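Local coordinates for Oxidored_FMN domain-containing protein ([Pseudomonas] geniculata N1, PDB 6L6J), which acts as a 6-hydroxypseudooxynicotine amine oxidase, carrying FMN, a [4Fe-4S] cluster and ADP, and probably using the flavin and cluster in its redox chemistry, at residues D475-A480 / S640-I644; A389-G395 / Y412-D418. All coordinates share one frame; numbering follows the deposited sequence.

Overall arrangement
Contacts 1 and 2 belong to one parallel five-stranded sheet of Rossmann type, ordered 456-459, 413-417, 390-394, 476-479, 641-643. Contact 2 joins the first and second strands in sequence order. Contact 1 joins the fourth to an edge strand, 641-643, which returns from much later in the chain. Their centres lie about 9 Å apart, because strands 390-394 and 476-479 are direct neighbours. Probable hydrogen bonds sew this seam near both ends, Asp-475 N to Ser-390 O at 2.9 Å and Ala-480 N to Ile-394 O at 2.7 Å. Both contacts touch ADP at the C-terminal ends of their strands; FMN is bound by the separate eight-stranded barrel.

Contact 1: D475-A480 / S640-I644; sequences DHVIVA and SVERI. With ADP (adenosine-5'-diphosphate), chain D.
His-476 lays its ring edge against two polar side chains of segment 640-644. With CG anti to the backbone N (chi1 -176°), the ring leans over strand 641-643. His-476 ND1 shares a hydrogen bond of 2.9 Å with Ser-640 OG, while His-476 NE2 donates to Glu-642 OE1 at 3.0 Å. That oxygen lies almost in the ring plane but is met on its anti side, and the carboxylate is turned 67° from the ring. Tyr-667 stacks on the imidazole. With an alanine here, Ser-640 and Glu-642 would probably lose the ring that links them, and Tyr-667 its stacking partner.

Parallel strands 476-479 and 641-643 are joined by four backbone bonds, from Val-477 N to Ser-640 O through to Ile-644 N to Val-479 O. On the face covered by helix 624-632, the fork of Val-641 faces the notch between Val-477 and Val-479: Val-641 CG2 abuts Val-477 CB (4.1 Å) and Val-641 CG1 meets Val-479 CG2 (4.2 Å). Toward the C-terminal ends, Ile-644 CG1 fills the hollow between Ile-478 CG2 (3.4 Å) and Ala-480 CB (4.1 Å), and its side chain also rests against Ala-663 of helix 653-666.

Aliphatic contacts thus line the pair, and Ala-480 O approaches C5' of ADP; the side-chain hydrogen bonds gather at His-476, whose one ring satisfies Ser-640 OG and Glu-642 OE1 together and ties 475-480 to 640-644.

Contact 2: A389-G395 / Y412-D418; sequences ASILVIG and YQVSIAD. With ADP (adenosine-5'-diphosphate), chain D.
Ile-416 packs along Val-393, the two side chains side by side and pointing the same way, with Ile-416 against Ala-404 of helix 398-410. Ile-416 CB lies 3.9 Å from Val-393 O. Anti to the backbone N (chi1 177°), Ile-416 CG1 runs on past Val-393 O at 3.7 Å. The tip, Ile-416 CD1, ends against both Val-393 CG1 (3.9 Å) and Gly-395 O (3.6 Å), while Trp-423 also touches this side chain.

Farther back on this face, Ile-391 CD1 reaches across to Tyr-412 CB at 3.5 Å; the phenol OH is hydrogen-bonded to His-385. Leu-392 CD1 and Ser-415 CB meet on the other face, against Phe-472 of helix 466-472. Six backbone hydrogen bonds join the strands, from Gln-413 N to Ala-389 O up to Gly-395 N to Ala-417 O.

These strands and helix 398-410 form the beta-alpha-beta unit of a Rossmann fold. Gly-395 opens a GxGxxG sequence, and its backbone angles call for glycine; Gly-395 CA lies 3.3 Å from ADP O4'. Asp-418 OD1 accepts hydrogen bonds from ADP O3' and Gly-396 N, and OD2 accepts one from Gly-420 N. An aliphatic interior thus ends in a carboxylate fixed by backbone amides, placed to receive the ribose hydroxyl.

Contact 1: D475-A480 / S640-I644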
loop_
_atom_site.group_PDB
_atom_site.type_symbol
_atom_site.label_atom_id
_atom_site.label_comp_id
_atom_site.label_asym_id
_atom_site.label_seq_id
_atom_site.Cartn_x
_atom_site.Cartn_y
_atom_site.Cartn_z
ATOM N N ASP A 475 4.557 19.703 31.093
ATOM C CA ASP A 475 3.540 18.907 31.837
ATOM C C ASP A 475 3.685 17.429 31.472
ATOM O O ASP A 475 3.298 16.574 32.282
ATOM C CB ASP A 475 2.125 19.405 31.545
ATOM C CG ASP A 475 1.810 20.720 32.224
ATOM O OD1 ASP A 475 1.839 20.733 33.462
ATOM O OD2 ASP A 475 1.566 21.719 31.510
ATOM N N HIS A 476 4.237 17.150 30.292
ATOM C CA HIS A 476 4.355 15.786 29.721
ATOM C C HIS A 476 5.526 15.745 28.743
ATOM O O HIS A 476 5.571 16.616 27.872
ATOM C CB HIS A 476 3.025 15.389 29.055
ATOM C CG HIS A 476 3.011 13.988 28.541
ATOM N ND1 HIS A 476 3.160 12.901 29.364
ATOM C CD2 HIS A 476 2.909 13.494 27.289
ATOM C CE1 HIS A 476 3.130 11.796 28.644
ATOM N NE2 HIS A 476 2.975 12.132 27.370
ATOM N N VAL A 477 6.414 14.757 28.868
ATOM C CA VAL A 477 7.562 14.549 27.930
ATOM C C VAL A 477 7.282 13.295 27.106
ATOM O O VAL A 477 7.051 12.232 27.727
ATOM C CB VAL A 477 8.912 14.395 28.658
ATOM C CG1 VAL A 477 10.049 14.161 27.669
ATOM C CG2 VAL A 477 9.208 15.584 29.566
ATOM N N ILE A 478 7.346 13.405 25.774
ATOM C CA ILE A 478 7.360 12.229 24.856
ATOM C C ILE A 478 8.795 12.072 24.344
ATOM O O ILE A 478 9.321 13.069 23.809
ATOM C CB ILE A 478 6.334 12.411 23.723
ATOM C CG1 ILE A 478 4.900 12.399 24.265
ATOM C CG2 ILE A 478 6.533 11.359 22.649
ATOM C CD1 ILE A 478 3.866 12.912 23.308
ATOM N N VAL A 479 9.417 10.906 24.547
ATOM C CA VAL A 479 10.789 10.604 24.049
ATOM C C VAL A 479 10.624 9.791 22.765
ATOM O O VAL A 479 10.019 8.698 22.851
ATOM C CB VAL A 479 11.677 9.855 25.070
ATOM C CG1 VAL A 479 13.095 9.710 24.557
ATOM C CG2 VAL A 479 11.699 10.510 26.447
ATOM N N ALA A 480 11.190 10.287 21.654
ATOM C CA ALA A 480 11.102 9.675 20.314
ATOM C C ALA A 480 12.487 9.622 19.656
ATOM O O ALA A 480 12.578 9.894 18.439
ATOM C CB ALA A 480 10.115 10.467 19.507
ATOM N N SER A 640 5.225 12.907 34.355
ATOM C CA SER A 640 4.664 12.304 33.119
ATOM C C SER A 640 5.763 12.209 32.049
ATOM O O SER A 640 6.205 13.258 31.558
ATOM C CB SER A 640 3.480 13.101 32.637
ATOM O OG SER A 640 2.475 12.267 32.074
ATOM N N VAL A 641 6.203 10.990 31.732
ATOM C CA VAL A 641 7.183 10.679 30.647
ATOM C C VAL A 641 6.816 9.350 29.970
ATOM O O VAL A 641 6.683 8.342 30.677
ATOM C CB VAL A 641 8.623 10.612 31.191
ATOM C CG1 VAL A 641 9.615 10.247 30.099
ATOM C CG2 VAL A 641 9.029 11.910 31.864
ATOM N N GLU A 642 6.707 9.343 28.639
ATOM C CA GLU A 642 6.510 8.109 27.824
ATOM C C GLU A 642 7.530 8.093 26.674
ATOM O O GLU A 642 8.068 9.168 26.347
ATOM C CB GLU A 642 5.055 8.012 27.363
ATOM C CG GLU A 642 4.761 8.717 26.061
ATOM C CD GLU A 642 3.308 8.641 25.622
ATOM O OE1 GLU A 642 2.633 9.698 25.623
ATOM O OE2 GLU A 642 2.856 7.522 25.261
ATOM N N ARG A 643 7.825 6.906 26.132
ATOM C CA ARG A 643 8.674 6.714 24.923
ATOM C C ARG A 643 7.789 6.157 23.790
ATOM O O ARG A 643 6.764 5.490 24.098
ATOM C CB ARG A 643 9.893 5.854 25.277
ATOM C CG ARG A 643 9.611 4.378 25.526
ATOM C CD ARG A 643 10.679 3.650 26.341
ATOM N NE ARG A 643 11.083 2.384 25.763
ATOM C CZ ARG A 643 11.960 1.535 26.290
ATOM N NH1 ARG A 643 12.513 1.772 27.460
ATOM N NH2 ARG A 643 12.278 0.422 25.654
ATOM N N ILE A 644 8.127 6.464 22.531
ATOM C CA ILE A 644 7.342 6.052 21.324
ATOM C C ILE A 644 8.267 5.857 20.122
ATOM O O ILE A 644 9.325 6.499 20.072
ATOM C CB ILE A 644 6.261 7.081 20.988
ATOM C CG1 ILE A 644 6.851 8.482 20.886
ATOM C CG2 ILE A 644 5.120 7.024 21.982
ATOM C CD1 ILE A 644 6.069 9.395 19.962
HETATM P PB ADP D . 11.530 7.311 14.878
HETATM O O1B ADP D . 10.925 8.690 14.746
HETATM O O2B ADP D . 11.195 6.383 13.711
HETATM O O3B ADP D . 11.253 6.689 16.223
HETATM P PA ADP D . 14.123 8.487 14.182
HETATM O O1A ADP D . 13.515 8.867 12.874
HETATM O O2A ADP D . 15.448 7.822 14.189
HETATM O O3A ADP D . 13.124 7.480 14.899
HETATM O "O5'" ADP D . 14.103 9.759 15.175
HETATM C "C5'" ADP D . 15.128 9.979 16.172
HETATM C "C4'" ADP D . 15.586 11.416 16.115
HETATM O "O4'" ADP D . 15.791 11.890 17.473
HETATM C "C3'" ADP D . 16.926 11.654 15.396
HETATM O "O3'" ADP D . 16.985 12.903 14.718
HETATM C "C2'" ADP D . 17.905 11.624 16.576
HETATM O "O2'" ADP D . 19.187 12.161 16.320
HETATM C "C1'" ADP D . 17.082 12.447 17.561
HETATM N N9 ADP D . 17.574 12.414 18.939
HETATM C C8 ADP D . 18.127 11.354 19.620
HETATM N N7 ADP D . 18.492 11.658 20.840
HETATM C C5 ADP D . 18.182 13.011 20.968
HETATM C C6 ADP D . 18.324 13.936 22.028
HETATM N N6 ADP D . 18.822 13.628 23.218
HETATM N N1 ADP D . 17.903 15.209 21.822
HETATM C C2 ADP D . 17.381 15.518 20.630
HETATM N N3 ADP D . 17.192 14.737 19.571
HETATM C C4 ADP D . 17.614 13.484 19.802
#

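Contact 2: A389-G395 / Y412-D418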
loop_
_atom_site.group_PDB
_atom_site.type_symbol
_atom_site.label_atom_id
_atom_site.label_comp_id
_atom_site.label_asym_id
_atom_site.label_seq_id
_atom_site.Cartn_x
_atom_site.Cartn_y
_atom_site.Cartn_z
ATOM N N ALA A 389 -1.944 23.190 28.772
ATOM C CA ALA A 389 -0.953 22.120 29.051
ATOM C C ALA A 389 0.133 22.132 27.969
ATOM O O ALA A 389 -0.219 22.288 26.780
ATOM C CB ALA A 389 -1.622 20.769 29.127
ATOM N N SER A 390 1.396 21.959 28.374
ATOM C CA SER A 390 2.579 21.979 27.481
ATOM C C SER A 390 3.200 20.571 27.402
ATOM O O SER A 390 3.288 19.885 28.455
ATOM C CB SER A 390 3.576 23.049 27.898
ATOM O OG SER A 390 4.575 22.526 28.756
ATOM N N ILE A 391 3.630 20.184 26.190
ATOM C CA ILE A 391 4.303 18.886 25.881
ATOM C C ILE A 391 5.657 19.147 25.188
ATOM O O ILE A 391 5.695 19.870 24.174
ATOM C CB ILE A 391 3.382 17.980 25.026
ATOM C CG1 ILE A 391 2.059 17.658 25.736
ATOM C CG2 ILE A 391 4.119 16.712 24.611
ATOM C CD1 ILE A 391 0.907 18.539 25.344
ATOM N N LEU A 392 6.738 18.552 25.704
ATOM C CA LEU A 392 8.068 18.530 25.041
ATOM C C LEU A 392 8.229 17.189 24.315
ATOM O O LEU A 392 8.176 16.135 24.982
ATOM C CB LEU A 392 9.179 18.732 26.077
ATOM C CG LEU A 392 10.610 18.788 25.529
ATOM C CD1 LEU A 392 10.738 19.764 24.369
ATOM C CD2 LEU A 392 11.605 19.165 26.623
ATOM N N VAL A 393 8.406 17.239 22.995
ATOM C CA VAL A 393 8.695 16.049 22.146
ATOM C C VAL A 393 10.189 16.061 21.819
ATOM O O VAL A 393 10.676 17.036 21.214
ATOM C CB VAL A 393 7.812 16.032 20.885
ATOM C CG1 VAL A 393 8.201 14.917 19.933
ATOM C CG2 VAL A 393 6.334 15.939 21.238
ATOM N N ILE A 394 10.882 14.991 22.177
ATOM C CA ILE A 394 12.349 14.857 21.978
ATOM C C ILE A 394 12.591 13.860 20.839
ATOM O O ILE A 394 12.479 12.641 21.077
ATOM C CB ILE A 394 13.023 14.461 23.304
ATOM C CG1 ILE A 394 12.338 15.154 24.484
ATOM C CG2 ILE A 394 14.511 14.750 23.241
ATOM C CD1 ILE A 394 13.095 15.075 25.786
ATOM N N GLY A 395 12.880 14.369 19.643
ATOM C CA GLY A 395 13.087 13.553 18.430
ATOM C C GLY A 395 12.344 14.111 17.219
ATOM O O GLY A 395 11.109 14.301 17.295
ATOM N N TYR A 412 -3.017 21.756 22.172
ATOM C CA TYR A 412 -1.994 21.807 23.257
ATOM C C TYR A 412 -0.859 22.758 22.862
ATOM O O TYR A 412 -0.667 23.014 21.651
ATOM C CB TYR A 412 -1.387 20.432 23.564
ATOM C CG TYR A 412 -2.336 19.453 24.203
ATOM C CD1 TYR A 412 -2.523 19.432 25.574
ATOM C CD2 TYR A 412 -3.077 18.565 23.439
ATOM C CE1 TYR A 412 -3.418 18.554 26.170
ATOM C CE2 TYR A 412 -3.971 17.677 24.018
ATOM C CZ TYR A 412 -4.146 17.675 25.389
ATOM O OH TYR A 412 -5.025 16.801 25.964
ATOM N N GLN A 413 -0.125 23.247 23.864
ATOM C CA GLN A 413 1.156 23.983 23.671
ATOM C C GLN A 413 2.247 22.931 23.456
ATOM O O GLN A 413 2.433 22.112 24.359
ATOM C CB GLN A 413 1.474 24.898 24.866
ATOM C CG GLN A 413 0.345 25.854 25.243
ATOM C CD GLN A 413 -0.093 26.706 24.078
ATOM O OE1 GLN A 413 0.719 27.185 23.296
ATOM N NE2 GLN A 413 -1.395 26.888 23.946
ATOM N N VAL A 414 2.909 22.931 22.296
ATOM C CA VAL A 414 3.822 21.830 21.866
ATOM C C VAL A 414 5.195 22.399 21.514
ATOM O O VAL A 414 5.279 23.173 20.569
ATOM C CB VAL A 414 3.238 21.048 20.672
ATOM C CG1 VAL A 414 4.238 20.045 20.106
ATOM C CG2 VAL A 414 1.919 20.372 21.042
ATOM N N SER A 415 6.235 21.977 22.226
ATOM C CA SER A 415 7.648 22.171 21.818
ATOM C C SER A 415 8.204 20.840 21.298
ATOM O O SER A 415 7.878 19.788 21.889
ATOM C CB SER A 415 8.456 22.734 22.945
ATOM O OG SER A 415 8.104 24.091 23.145
ATOM N N ILE A 416 8.977 20.893 20.211
ATOM C CA ILE A 416 9.713 19.722 19.646
ATOM C C ILE A 416 11.182 20.112 19.401
ATOM O O ILE A 416 11.431 21.189 18.819
ATOM C CB ILE A 416 9.007 19.199 18.378
ATOM C CG1 ILE A 416 9.784 18.053 17.730
ATOM C CG2 ILE A 416 8.740 20.324 17.390
ATOM C CD1 ILE A 416 8.940 17.159 16.840
ATOM N N ALA A 417 12.110 19.269 19.864
ATOM C CA ALA A 417 13.573 19.434 19.742
ATOM C C ALA A 417 14.163 18.263 18.946
ATOM O O ALA A 417 13.665 17.133 19.098
ATOM C CB ALA A 417 14.187 19.518 21.119
ATOM N N ASP A 418 15.184 18.525 18.122
ATOM C CA ASP A 418 16.005 17.489 17.437
ATOM C C ASP A 418 17.463 17.941 17.442
ATOM O O ASP A 418 17.702 19.162 17.382
ATOM C CB ASP A 418 15.552 17.258 15.992
ATOM C CG ASP A 418 16.254 16.076 15.347
ATOM O OD1 ASP A 418 15.862 14.933 15.674
ATOM O OD2 ASP A 418 17.240 16.306 14.570
HETATM P PB ADP D . 11.530 7.311 14.878
HETATM O O1B ADP D . 10.925 8.690 14.746
HETATM O O2B ADP D . 11.195 6.383 13.711
HETATM O O3B ADP D . 11.253 6.689 16.223
HETATM P PA ADP D . 14.123 8.487 14.182
HETATM O O1A ADP D . 13.515 8.867 12.874
HETATM O O2A ADP D . 15.448 7.822 14.189
HETATM O O3A ADP D . 13.124 7.480 14.899
HETATM O "O5'" ADP D . 14.103 9.759 15.175
HETATM C "C5'" ADP D . 15.128 9.979 16.172
HETATM C "C4'" ADP D . 15.586 11.416 16.115
HETATM O "O4'" ADP D . 15.791 11.890 17.473
HETATM C "C3'" ADP D . 16.926 11.654 15.396
HETATM O "O3'" ADP D . 16.985 12.903 14.718
HETATM C "C2'" ADP D . 17.905 11.624 16.576
HETATM O "O2'" ADP D . 19.187 12.161 16.320
HETATM C "C1'" ADP D . 17.082 12.447 17.561
HETATM N N9 ADP D . 17.574 12.414 18.939
HETATM C C8 ADP D . 18.127 11.354 19.620
HETATM N N7 ADP D . 18.492 11.658 20.840
HETATM C C5 ADP D . 18.182 13.011 20.968
HETATM C C6 ADP D . 18.324 13.936 22.028
HETATM N N6 ADP D . 18.822 13.628 23.218
HETATM N N1 ADP D . 17.903 15.209 21.822
HETATM C C2 ADP D . 17.381 15.518 20.630
HETATM N N3 ADP D . 17.192 14.737 19.571
HETATM C C4 ADP D . 17.614 13.484 19.802
#